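Local coordinates for CARDB domain-containing protein (Pyrococcus furiosus, PDB 3IDU) that is of unknown function but binds two manganese ions through its CARDB domain, an all-beta module of the E-set clan within a longer protein, at residues F14-G25 and Y37-G48; S51-N59 and M89-E99. One frame throughout, in Å; residues are numbered along the deposited sequence.

Interaction 1 of 2, residues F14-G25 and Y37-G48. With MN (manganese (II) ion), chain C.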
loop_
_atom_site.group_PDB
_atom_site.type_symbol
_atom_site.label_atom_id
_atom_site.label_comp_id
_atom_site.label_asym_id
_atom_site.label_seq_id
_atom_site.Cartn_x
_atom_site.Cartn_y
_atom_site.Cartn_z
ATOM N N PHE A 14 -13.552 -18.003 -3.567
ATOM C CA PHE A 14 -12.208 -18.413 -3.180
ATOM C C PHE A 14 -11.409 -18.810 -4.409
ATOM O O PHE A 14 -10.315 -19.355 -4.299
ATOM C CB PHE A 14 -12.275 -19.596 -2.212
ATOM C CG PHE A 14 -12.789 -19.235 -0.853
ATOM C CD1 PHE A 14 -12.037 -18.427 -0.007
ATOM C CD2 PHE A 14 -14.028 -19.694 -0.417
ATOM C CE1 PHE A 14 -12.508 -18.080 1.255
ATOM C CE2 PHE A 14 -14.511 -19.352 0.843
ATOM C CZ PHE A 14 -13.748 -18.543 1.682
ATOM N N GLU A 15 -11.955 -18.524 -5.582
ATOM C CA GLU A 15 -11.280 -18.882 -6.816
ATOM C C GLU A 15 -10.360 -17.798 -7.360
ATOM O O GLU A 15 -9.747 -17.982 -8.408
ATOM C CB GLU A 15 -12.312 -19.265 -7.880
ATOM C CG GLU A 15 -13.216 -20.423 -7.482
ATOM C CD GLU A 15 -12.436 -21.664 -7.096
ATOM O OE1 GLU A 15 -11.514 -22.051 -7.847
ATOM O OE2 GLU A 15 -12.748 -22.258 -6.043
ATOM N N PHE A 16 -10.254 -16.670 -6.660
ATOM C CA PHE A 16 -9.388 -15.580 -7.122
ATOM C C PHE A 16 -8.694 -14.833 -6.005
ATOM O O PHE A 16 -9.220 -14.718 -4.900
ATOM C CB PHE A 16 -10.176 -14.510 -7.886
ATOM C CG PHE A 16 -10.925 -15.018 -9.071
ATOM C CD1 PHE A 16 -12.216 -15.515 -8.933
ATOM C CD2 PHE A 16 -10.355 -14.966 -10.335
ATOM C CE1 PHE A 16 -12.934 -15.951 -10.040
ATOM C CE2 PHE A 16 -11.059 -15.398 -11.449
ATOM C CZ PHE A 16 -12.355 -15.893 -11.305
ATOM N N PRO A 17 -7.493 -14.311 -6.279
ATOM C CA PRO A 17 -6.842 -13.568 -5.205
ATOM C C PRO A 17 -7.430 -12.158 -5.300
ATOM O O PRO A 17 -8.196 -11.870 -6.219
ATOM C CB PRO A 17 -5.361 -13.607 -5.605
ATOM C CG PRO A 17 -5.413 -13.606 -7.105
ATOM C CD PRO A 17 -6.579 -14.544 -7.412
ATOM N N ASP A 18 -7.127 -11.302 -4.334
ATOM C CA ASP A 18 -7.562 -9.911 -4.402
ATOM C C ASP A 18 -6.603 -9.093 -3.576
ATOM O O ASP A 18 -6.658 -9.077 -2.348
ATOM C CB ASP A 18 -8.989 -9.666 -3.898
ATOM C CG ASP A 18 -9.424 -8.217 -4.126
ATOM O OD1 ASP A 18 -8.647 -7.476 -4.764
ATOM O OD2 ASP A 18 -10.522 -7.809 -3.687
ATOM N N LEU A 19 -5.712 -8.419 -4.279
ATOM C CA LEU A 19 -4.705 -7.595 -3.655
ATOM C C LEU A 19 -5.243 -6.223 -3.302
ATOM O O LEU A 19 -5.987 -5.623 -4.068
ATOM C CB LEU A 19 -3.531 -7.453 -4.614
ATOM C CG LEU A 19 -2.877 -8.780 -4.985
ATOM C CD1 LEU A 19 -2.004 -8.612 -6.220
ATOM C CD2 LEU A 19 -2.052 -9.272 -3.804
ATOM N N THR A 20 -4.855 -5.727 -2.135
ATOM C CA THR A 20 -5.280 -4.408 -1.701
ATOM C C THR A 20 -4.133 -3.764 -0.932
ATOM O O THR A 20 -3.246 -4.457 -0.435
ATOM C CB THR A 20 -6.522 -4.482 -0.790
ATOM O OG1 THR A 20 -7.122 -3.182 -0.702
ATOM C CG2 THR A 20 -6.129 -4.940 0.601
ATOM N N VAL A 21 -4.150 -2.441 -0.836
ATOM C CA VAL A 21 -3.107 -1.718 -0.118
ATOM C C VAL A 21 -3.679 -0.569 0.701
ATOM O O VAL A 21 -4.693 0.030 0.339
ATOM C CB VAL A 21 -2.050 -1.129 -1.079
ATOM C CG1 VAL A 21 -1.237 -2.236 -1.711
ATOM C CG2 VAL A 21 -2.733 -0.285 -2.144
ATOM N N GLU A 22 -3.009 -0.269 1.809
ATOM C CA GLU A 22 -3.412 0.813 2.695
ATOM C C GLU A 22 -2.141 1.385 3.311
ATOM O O GLU A 22 -1.209 0.643 3.625
ATOM C CB GLU A 22 -4.323 0.292 3.809
ATOM C CG GLU A 22 -5.290 1.333 4.349
ATOM C CD GLU A 22 -5.844 0.970 5.717
ATOM O OE1 GLU A 22 -6.088 -0.226 5.965
ATOM O OE2 GLU A 22 -6.042 1.886 6.538
ATOM N N ILE A 23 -2.102 2.702 3.479
ATOM C CA ILE A 23 -0.943 3.369 4.065
ATOM C C ILE A 23 -1.306 3.852 5.464
ATOM O O ILE A 23 -2.413 4.337 5.684
ATOM C CB ILE A 23 -0.535 4.603 3.242
ATOM C CG1 ILE A 23 -0.125 4.185 1.829
ATOM C CG2 ILE A 23 0.587 5.350 3.953
ATOM C CD1 ILE A 23 -0.224 5.311 0.820
ATOM N N LYS A 24 -0.381 3.710 6.408
ATOM C CA LYS A 24 -0.616 4.172 7.772
ATOM C C LYS A 24 0.616 4.895 8.297
ATOM O O LYS A 24 1.743 4.452 8.086
ATOM C CB LYS A 24 -0.961 3.002 8.698
ATOM C CG LYS A 24 -2.271 2.323 8.361
ATOM C CD LYS A 24 -2.745 1.432 9.494
ATOM C CE LYS A 24 -4.054 0.755 9.125
ATOM N NZ LYS A 24 -4.606 -0.028 10.258
ATOM N N GLY A 25 0.396 6.015 8.975
ATOM C CA GLY A 25 1.505 6.779 9.515
ATOM C C GLY A 25 1.079 8.198 9.844
ATOM O O GLY A 25 -0.092 8.533 9.691
ATOM N N TYR A 37 6.395 5.140 8.138
ATOM C CA TYR A 37 5.094 4.782 7.584
ATOM C C TYR A 37 4.994 3.288 7.363
ATOM O O TYR A 37 6.003 2.593 7.301
ATOM C CB TYR A 37 4.849 5.498 6.254
ATOM C CG TYR A 37 4.650 6.989 6.387
ATOM C CD1 TYR A 37 5.740 7.855 6.479
ATOM C CD2 TYR A 37 3.369 7.531 6.453
ATOM C CE1 TYR A 37 5.552 9.231 6.633
ATOM C CE2 TYR A 37 3.172 8.898 6.608
ATOM C CZ TYR A 37 4.265 9.742 6.699
ATOM O OH TYR A 37 4.066 11.092 6.867
ATOM N N GLU A 38 3.768 2.792 7.253
ATOM C CA GLU A 38 3.559 1.373 7.020
ATOM C C GLU A 38 2.621 1.162 5.848
ATOM O O GLU A 38 1.600 1.839 5.719
ATOM C CB GLU A 38 2.966 0.695 8.258
ATOM C CG GLU A 38 3.758 0.906 9.537
ATOM C CD GLU A 38 3.225 0.078 10.689
ATOM O OE1 GLU A 38 1.995 0.085 10.907
ATOM O OE2 GLU A 38 4.036 -0.573 11.381
ATOM N N VAL A 39 2.985 0.224 4.984
ATOM C CA VAL A 39 2.154 -0.109 3.843
ATOM C C VAL A 39 1.583 -1.486 4.158
ATOM O O VAL A 39 2.326 -2.454 4.293
ATOM C CB VAL A 39 2.975 -0.170 2.539
ATOM C CG1 VAL A 39 2.073 -0.579 1.384
ATOM C CG2 VAL A 39 3.606 1.198 2.254
ATOM N N HIS A 40 0.264 -1.554 4.319
ATOM C CA HIS A 40 -0.412 -2.810 4.618
ATOM C C HIS A 40 -0.926 -3.420 3.317
ATOM O O HIS A 40 -1.852 -2.894 2.704
ATOM C CB HIS A 40 -1.582 -2.569 5.578
ATOM C CG HIS A 40 -1.158 -2.143 6.950
ATOM N ND1 HIS A 40 -1.483 -2.855 8.084
ATOM C CD2 HIS A 40 -0.405 -1.096 7.366
ATOM C CE1 HIS A 40 -0.946 -2.268 9.140
ATOM N NE2 HIS A 40 -0.287 -1.199 8.731
ATOM N N VAL A 41 -0.313 -4.522 2.894
ATOM C CA VAL A 41 -0.716 -5.194 1.660
ATOM C C VAL A 41 -1.418 -6.492 2.040
ATOM O O VAL A 41 -0.892 -7.291 2.818
ATOM C CB VAL A 41 0.513 -5.473 0.750
ATOM C CG1 VAL A 41 1.466 -6.442 1.433
ATOM C CG2 VAL A 41 0.061 -6.015 -0.597
ATOM N N LYS A 42 -2.617 -6.701 1.501
ATOM C CA LYS A 42 -3.376 -7.897 1.833
ATOM C C LYS A 42 -3.892 -8.635 0.610
ATOM O O LYS A 42 -4.047 -8.053 -0.464
ATOM C CB LYS A 42 -4.570 -7.513 2.715
ATOM C CG LYS A 42 -4.211 -6.512 3.807
ATOM C CD LYS A 42 -5.430 -5.927 4.504
ATOM C CE LYS A 42 -6.056 -6.913 5.475
ATOM N NZ LYS A 42 -7.103 -6.257 6.327
ATOM N N ASN A 43 -4.132 -9.929 0.784
ATOM C CA ASN A 43 -4.706 -10.752 -0.268
ATOM C C ASN A 43 -6.006 -11.229 0.353
ATOM O O ASN A 43 -6.001 -12.106 1.213
ATOM C CB ASN A 43 -3.834 -11.963 -0.598
ATOM C CG ASN A 43 -4.464 -12.849 -1.660
ATOM O OD1 ASN A 43 -5.523 -12.528 -2.206
ATOM N ND2 ASN A 43 -3.809 -13.967 -1.965
ATOM N N LEU A 44 -7.116 -10.635 -0.064
ATOM C CA LEU A 44 -8.418 -11.001 0.477
ATOM C C LEU A 44 -8.964 -12.279 -0.143
ATOM O O LEU A 44 -9.947 -12.831 0.348
ATOM C CB LEU A 44 -9.415 -9.869 0.231
ATOM C CG LEU A 44 -8.964 -8.463 0.624
ATOM C CD1 LEU A 44 -10.014 -7.445 0.192
ATOM C CD2 LEU A 44 -8.728 -8.397 2.122
ATOM N N GLY A 45 -8.321 -12.744 -1.212
ATOM C CA GLY A 45 -8.782 -13.932 -1.914
ATOM C C GLY A 45 -8.367 -15.293 -1.389
ATOM O O GLY A 45 -7.563 -15.399 -0.465
ATOM N N GLY A 46 -8.919 -16.337 -2.005
ATOM C CA GLY A 46 -8.621 -17.703 -1.600
ATOM C C GLY A 46 -7.491 -18.353 -2.381
ATOM O O GLY A 46 -7.158 -19.521 -2.156
ATOM N N ILE A 47 -6.913 -17.601 -3.312
ATOM C CA ILE A 47 -5.800 -18.085 -4.121
ATOM C C ILE A 47 -4.609 -17.200 -3.790
ATOM O O ILE A 47 -4.754 -15.986 -3.667
ATOM C CB ILE A 47 -6.110 -17.986 -5.627
ATOM C CG1 ILE A 47 -7.330 -18.844 -5.959
ATOM C CG2 ILE A 47 -4.901 -18.425 -6.437
ATOM C CD1 ILE A 47 -7.143 -20.322 -5.691
ATOM N N GLY A 48 -3.442 -17.810 -3.624
ATOM C CA GLY A 48 -2.260 -17.037 -3.289
ATOM C C GLY A 48 -1.633 -16.296 -4.457
ATOM O O GLY A 48 -1.983 -16.513 -5.622
HETATM MN MN MN C . -7.399 -5.783 -5.800
#
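Asn43 points its CG opposite its own main-chain nitrogen (chi1 178°), with OD1 eclipsing CA (chi2 4°), and so brings OD1 to the backbone N of Asp18, 2.9 Å away in a nearly straight bond. Asp18 in turn has its carboxylate swung anti to the backbone N (chi1 -174°), which carries OD1 to a manganese ion at 2.3 Å; the carbonyl O of Leu19 is a second ligand of the same ion. Asn43 OD1 also accepts from Gly45 N in an Asx turn, the two donors arriving from opposite faces of the amide plane. Its other end, ND2, gives a straight bond of 2.8 Å to Ile47 O, which lies in the amide plane of Asn43; these three bonds hold the amide in its rotation. With an alanine here, the N-H of Asp18 and the carbonyl of Ile47 would probably each lose a partner, and the turn would be less firmly held beside the metal ligand. Gly45 CA packs 3.8 Å from Pro17 CA, a gap in which a CB would collide with Phe16 O. Beyond this loop the strands 19-24 and 37-43 run antiparallel, with paired backbone bonds at Thr20-Lys42, Glu22-His40 and Lys24-Glu38, the one from Glu22 N to His40 O being weak. On the face that carries Thr20, Glu22 and Lys24, the extended Lys24 chain crosses His40 at about a right angle, CD sitting 4.1 Å from the ring centroid in an off-centre CH-pi contact, while His40 ND1 bonds Glu75. Val21, Ile23, Val39 and Val41 form the other face, which packs against strands 49-58, 88-96 and 111-118. This is an antiparallel pair, edge strand 19-24 beside the central strand 35-43, in the three-stranded sheet of a beta-sandwich, opening at one end into a manganese site that Glu104, Asn106, Asn109 and Asn110 complete.

Interaction 2 of 2, residues S51-N59 and M89-E99. With MN (manganese (II) ion), chain D.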
loop_
_atom_site.group_PDB
_atom_site.type_symbol
_atom_site.label_atom_id
_atom_site.label_comp_id
_atom_site.label_asym_id
_atom_site.label_seq_id
_atom_site.Cartn_x
_atom_site.Cartn_y
_atom_site.Cartn_z
ATOM N N SER A 51 4.099 -13.796 -6.462
ATOM C CA SER A 51 4.909 -12.604 -6.661
ATOM C C SER A 51 4.159 -11.431 -7.279
ATOM O O SER A 51 3.506 -11.575 -8.307
ATOM C CB SER A 51 6.111 -12.937 -7.554
ATOM O OG SER A 51 6.983 -11.820 -7.671
ATOM N N THR A 52 4.250 -10.272 -6.637
ATOM C CA THR A 52 3.633 -9.063 -7.156
ATOM C C THR A 52 4.432 -7.877 -6.648
ATOM O O THR A 52 5.126 -7.961 -5.631
ATOM C CB THR A 52 2.155 -8.905 -6.736
ATOM O OG1 THR A 52 1.568 -7.825 -7.479
ATOM C CG2 THR A 52 2.042 -8.598 -5.254
ATOM N N LYS A 53 4.346 -6.770 -7.371
ATOM C CA LYS A 53 5.090 -5.582 -6.999
ATOM C C LYS A 53 4.265 -4.552 -6.240
ATOM O O LYS A 53 3.101 -4.305 -6.556
ATOM C CB LYS A 53 5.693 -4.941 -8.255
ATOM C CG LYS A 53 6.653 -5.854 -9.018
ATOM C CD LYS A 53 7.255 -5.153 -10.228
ATOM C CE LYS A 53 8.246 -6.046 -10.966
ATOM N NZ LYS A 53 8.841 -5.374 -12.161
ATOM N N VAL A 54 4.886 -3.965 -5.227
ATOM C CA VAL A 54 4.256 -2.926 -4.433
ATOM C C VAL A 54 5.153 -1.703 -4.623
ATOM O O VAL A 54 6.385 -1.814 -4.611
ATOM C CB VAL A 54 4.196 -3.307 -2.931
ATOM C CG1 VAL A 54 3.595 -2.162 -2.119
ATOM C CG2 VAL A 54 3.359 -4.568 -2.756
ATOM N N ARG A 55 4.534 -0.546 -4.818
ATOM C CA ARG A 55 5.274 0.681 -5.033
ATOM C C ARG A 55 4.692 1.820 -4.212
ATOM O O ARG A 55 3.477 1.901 -4.004
ATOM C CB ARG A 55 5.244 1.067 -6.522
ATOM C CG ARG A 55 5.795 0.005 -7.486
ATOM C CD ARG A 55 5.719 0.488 -8.936
ATOM N NE ARG A 55 6.265 -0.456 -9.917
ATOM C CZ ARG A 55 5.634 -1.540 -10.367
ATOM N NH1 ARG A 55 4.422 -1.843 -9.928
ATOM N NH2 ARG A 55 6.210 -2.314 -11.279
ATOM N N VAL A 56 5.575 2.685 -3.726
ATOM C CA VAL A 56 5.166 3.856 -2.963
ATOM C C VAL A 56 5.670 5.075 -3.727
ATOM O O VAL A 56 6.818 5.120 -4.167
ATOM C CB VAL A 56 5.747 3.850 -1.523
ATOM C CG1 VAL A 56 5.663 5.251 -0.917
ATOM C CG2 VAL A 56 4.956 2.884 -0.657
ATOM N N TYR A 57 4.780 6.045 -3.892
ATOM C CA TYR A 57 5.059 7.286 -4.599
ATOM C C TYR A 57 4.811 8.452 -3.662
ATOM O O TYR A 57 3.928 8.394 -2.807
ATOM C CB TYR A 57 4.109 7.457 -5.787
ATOM C CG TYR A 57 4.183 6.391 -6.851
ATOM C CD1 TYR A 57 5.026 6.537 -7.949
ATOM C CD2 TYR A 57 3.385 5.249 -6.779
ATOM C CE1 TYR A 57 5.074 5.580 -8.949
ATOM C CE2 TYR A 57 3.430 4.284 -7.777
ATOM C CZ TYR A 57 4.275 4.455 -8.860
ATOM O OH TYR A 57 4.316 3.497 -9.845
ATOM N N ILE A 58 5.586 9.513 -3.837
ATOM C CA ILE A 58 5.425 10.724 -3.046
ATOM C C ILE A 58 5.273 11.828 -4.090
ATOM O O ILE A 58 6.200 12.098 -4.848
ATOM C CB ILE A 58 6.650 10.959 -2.148
ATOM C CG1 ILE A 58 6.738 9.826 -1.117
ATOM C CG2 ILE A 58 6.553 12.320 -1.468
ATOM C CD1 ILE A 58 7.926 9.914 -0.185
ATOM N N ASN A 59 4.094 12.448 -4.123
ATOM C CA ASN A 59 3.779 13.487 -5.102
ATOM C C ASN A 59 4.037 13.006 -6.532
ATOM O O ASN A 59 4.596 13.725 -7.364
ATOM C CB ASN A 59 4.548 14.781 -4.802
ATOM C CG ASN A 59 3.792 15.691 -3.844
ATOM O OD1 ASN A 59 2.689 15.361 -3.405
ATOM N ND2 ASN A 59 4.375 16.842 -3.521
HETATM N N MSE A 89 2.094 20.377 1.314
HETATM C CA MSE A 89 1.134 19.278 1.325
HETATM C C MSE A 89 1.567 18.208 0.328
HETATM O O MSE A 89 1.556 18.432 -0.881
HETATM C CB MSE A 89 -0.261 19.787 0.954
HETATM C CG MSE A 89 -1.334 18.709 0.948
HETATM SE SE MSE A 89 -1.651 17.964 2.708
HETATM C CE MSE A 89 -3.221 19.000 3.178
ATOM N N TYR A 90 1.939 17.042 0.846
ATOM C CA TYR A 90 2.395 15.935 0.016
ATOM C C TYR A 90 1.371 14.804 -0.049
ATOM O O TYR A 90 0.676 14.527 0.928
ATOM C CB TYR A 90 3.720 15.395 0.562
ATOM C CG TYR A 90 4.866 16.380 0.499
ATOM C CD1 TYR A 90 5.777 16.352 -0.556
ATOM C CD2 TYR A 90 5.038 17.345 1.491
ATOM C CE1 TYR A 90 6.833 17.259 -0.623
ATOM C CE2 TYR A 90 6.089 18.258 1.436
ATOM C CZ TYR A 90 6.983 18.209 0.378
ATOM O OH TYR A 90 8.026 19.107 0.322
ATOM N N ARG A 91 1.284 14.158 -1.208
ATOM C CA ARG A 91 0.361 13.043 -1.406
ATOM C C ARG A 91 1.148 11.747 -1.578
ATOM O O ARG A 91 1.958 11.619 -2.494
ATOM C CB ARG A 91 -0.511 13.284 -2.641
ATOM C CG ARG A 91 -1.402 12.097 -3.011
ATOM C CD ARG A 91 -2.302 12.398 -4.213
ATOM N NE ARG A 91 -3.255 13.475 -3.948
ATOM C CZ ARG A 91 -3.009 14.771 -4.135
ATOM N NH1 ARG A 91 -1.829 15.167 -4.595
ATOM N NH2 ARG A 91 -3.944 15.672 -3.862
ATOM N N ILE A 92 0.922 10.795 -0.680
ATOM C CA ILE A 92 1.606 9.509 -0.756
ATOM C C ILE A 92 0.659 8.513 -1.419
ATOM O O ILE A 92 -0.507 8.412 -1.040
ATOM C CB ILE A 92 1.980 8.955 0.652
ATOM C CG1 ILE A 92 3.019 9.856 1.331
ATOM C CG2 ILE A 92 2.599 7.565 0.521
ATOM C CD1 ILE A 92 2.567 11.269 1.573
ATOM N N ASN A 93 1.157 7.798 -2.421
ATOM C CA ASN A 93 0.361 6.796 -3.104
ATOM C C ASN A 93 1.066 5.464 -2.958
ATOM O O ASN A 93 2.292 5.395 -2.951
ATOM C CB ASN A 93 0.207 7.103 -4.604
ATOM C CG ASN A 93 -0.850 8.156 -4.891
ATOM O OD1 ASN A 93 -0.548 9.226 -5.415
ATOM N ND2 ASN A 93 -2.099 7.852 -4.553
ATOM N N ALA A 94 0.280 4.403 -2.822
ATOM C CA ALA A 94 0.830 3.065 -2.718
ATOM C C ALA A 94 0.038 2.231 -3.711
ATOM O O ALA A 94 -1.182 2.364 -3.807
ATOM C CB ALA A 94 0.660 2.525 -1.306
ATOM N N THR A 95 0.729 1.395 -4.473
ATOM C CA THR A 95 0.049 0.558 -5.451
ATOM C C THR A 95 0.541 -0.875 -5.379
ATOM O O THR A 95 1.684 -1.136 -5.002
ATOM C CB THR A 95 0.291 1.050 -6.894
ATOM O OG1 THR A 95 1.653 0.793 -7.267
ATOM C CG2 THR A 95 0.023 2.546 -7.004
ATOM N N VAL A 96 -0.331 -1.806 -5.743
ATOM C CA VAL A 96 0.043 -3.208 -5.772
ATOM C C VAL A 96 -0.444 -3.747 -7.117
ATOM O O VAL A 96 -1.544 -3.430 -7.568
ATOM C CB VAL A 96 -0.546 -3.987 -4.570
ATOM C CG1 VAL A 96 -2.064 -3.906 -4.569
ATOM C CG2 VAL A 96 -0.079 -5.435 -4.617
ATOM N N ASP A 97 0.406 -4.544 -7.758
ATOM C CA ASP A 97 0.137 -5.091 -9.082
ATOM C C ASP A 97 -0.297 -3.988 -10.036
ATOM O O ASP A 97 -1.288 -4.122 -10.754
ATOM C CB ASP A 97 -0.935 -6.181 -9.069
ATOM C CG ASP A 97 -1.061 -6.864 -10.422
ATOM O OD1 ASP A 97 -0.026 -6.964 -11.113
ATOM O OD2 ASP A 97 -2.168 -7.307 -10.796
ATOM N N GLU A 98 0.454 -2.897 -10.047
ATOM C CA GLU A 98 0.129 -1.780 -10.914
ATOM C C GLU A 98 0.158 -2.183 -12.386
ATOM O O GLU A 98 -0.578 -1.622 -13.196
ATOM C CB GLU A 98 1.104 -0.632 -10.666
ATOM C CG GLU A 98 0.545 0.720 -11.032
ATOM C CD GLU A 98 1.540 1.832 -10.792
ATOM O OE1 GLU A 98 2.207 1.816 -9.734
ATOM O OE2 GLU A 98 1.645 2.725 -11.654
ATOM N N GLU A 99 1.006 -3.155 -12.730
ATOM C CA GLU A 99 1.124 -3.628 -14.117
ATOM C C GLU A 99 0.015 -4.621 -14.445
ATOM O O GLU A 99 -0.062 -5.143 -15.557
ATOM C CB GLU A 99 2.479 -4.303 -14.342
ATOM C CG GLU A 99 2.817 -5.357 -13.303
ATOM C CD GLU A 99 3.614 -4.791 -12.140
ATOM O OE1 GLU A 99 4.800 -4.451 -12.350
ATOM O OE2 GLU A 99 3.059 -4.682 -11.023
HETATM MN MN MN D . -4.427 -7.209 -10.734
HETATM O O HOH W 1 2.295 -8.126 -10.197
HETATM O O HOH W 2 2.523 -1.829 -8.085
HETATM O O HOH W 3 0.550 17.040 -3.485
HETATM O O HOH W 4 -3.826 -4.955 -10.798
#
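Glu98 OE1 is gripped by two hydroxyls: Tyr57 OH donates to its syn lone pair at 2.7 Å, and Thr95 OG1 donates from the anti side at the same distance. The carboxylate oxygen lies at the edge of the Tyr57 ring, near its plane, and Thr95 CG2 meets that edge too. These groups sit on the polar face of two neighbouring antiparallel strands, 51-58 and 89-96, in the larger sheet of the beta-sandwich. Arg55, from the same face, stretches fully from CG to NE (chi2 180°, chi3 178°) and so reaches past Thr95 to Glu99. There NH2 makes a straight salt bridge of 2.8 Å to Glu99 OE1, which lies in the guanidinium plane, whereas NH1 to OE2 is weak. The aliphatic chain of Lys53 comes across the same carboxylate, its CD 3.3 Å from Glu99 OE1. A water ties this cluster to the backbone, donating to Lys53 O and Thr95 OG1 and accepting from Glu98 N. Backbone bonds pair Arg55 with Thr95 and Tyr57 with Asn93. The opposite face is apolar: Val54 CG2 touches Val96 CG2 at 4.0 Å, Val56 lies alongside Ile92, and Ile58 CG2 reaches Tyr90. At one end Asn59 continues the pairing with Arg91, its N donating to Arg91 O and its side-chain OD1 accepting from Arg91 N. At the other end Asp97 N bonds Lys53 O as the strand leaves for the metal loop, where Asn100, Val102, Glu104 and Glu107 share the second manganese ion. Asp97 divides its carboxylate: OD1 takes the N-H of Thr101 and a water that also bonds Thr52 OG1, while OD2 coordinates manganese at 2.3 Å, next to a different water, itself a ligand of the ion, that donates to Asp97 O.

In the fold
Interactions 1 and 2 belong to the two facing sheets of the sandwich, their centres about 13 Å apart, and they meet through apolar side chains in the core. Val21 CG1 of interaction 1 lies 3.4 Å from Val96 CG1 of interaction 2, and Ile23 CD1 sits 3.6 Å from Ala94 CB. At the same end of the sandwich each contact supplies an aspartate to a different manganese ion, Asp18 to one and Asp97 to the other. Glu104 joins the two sites, giving OE1 to the first ion and OE2 to the second. Asn110 adds another tie, with OD1 on the first ion and ND2 bonded to Val96 O.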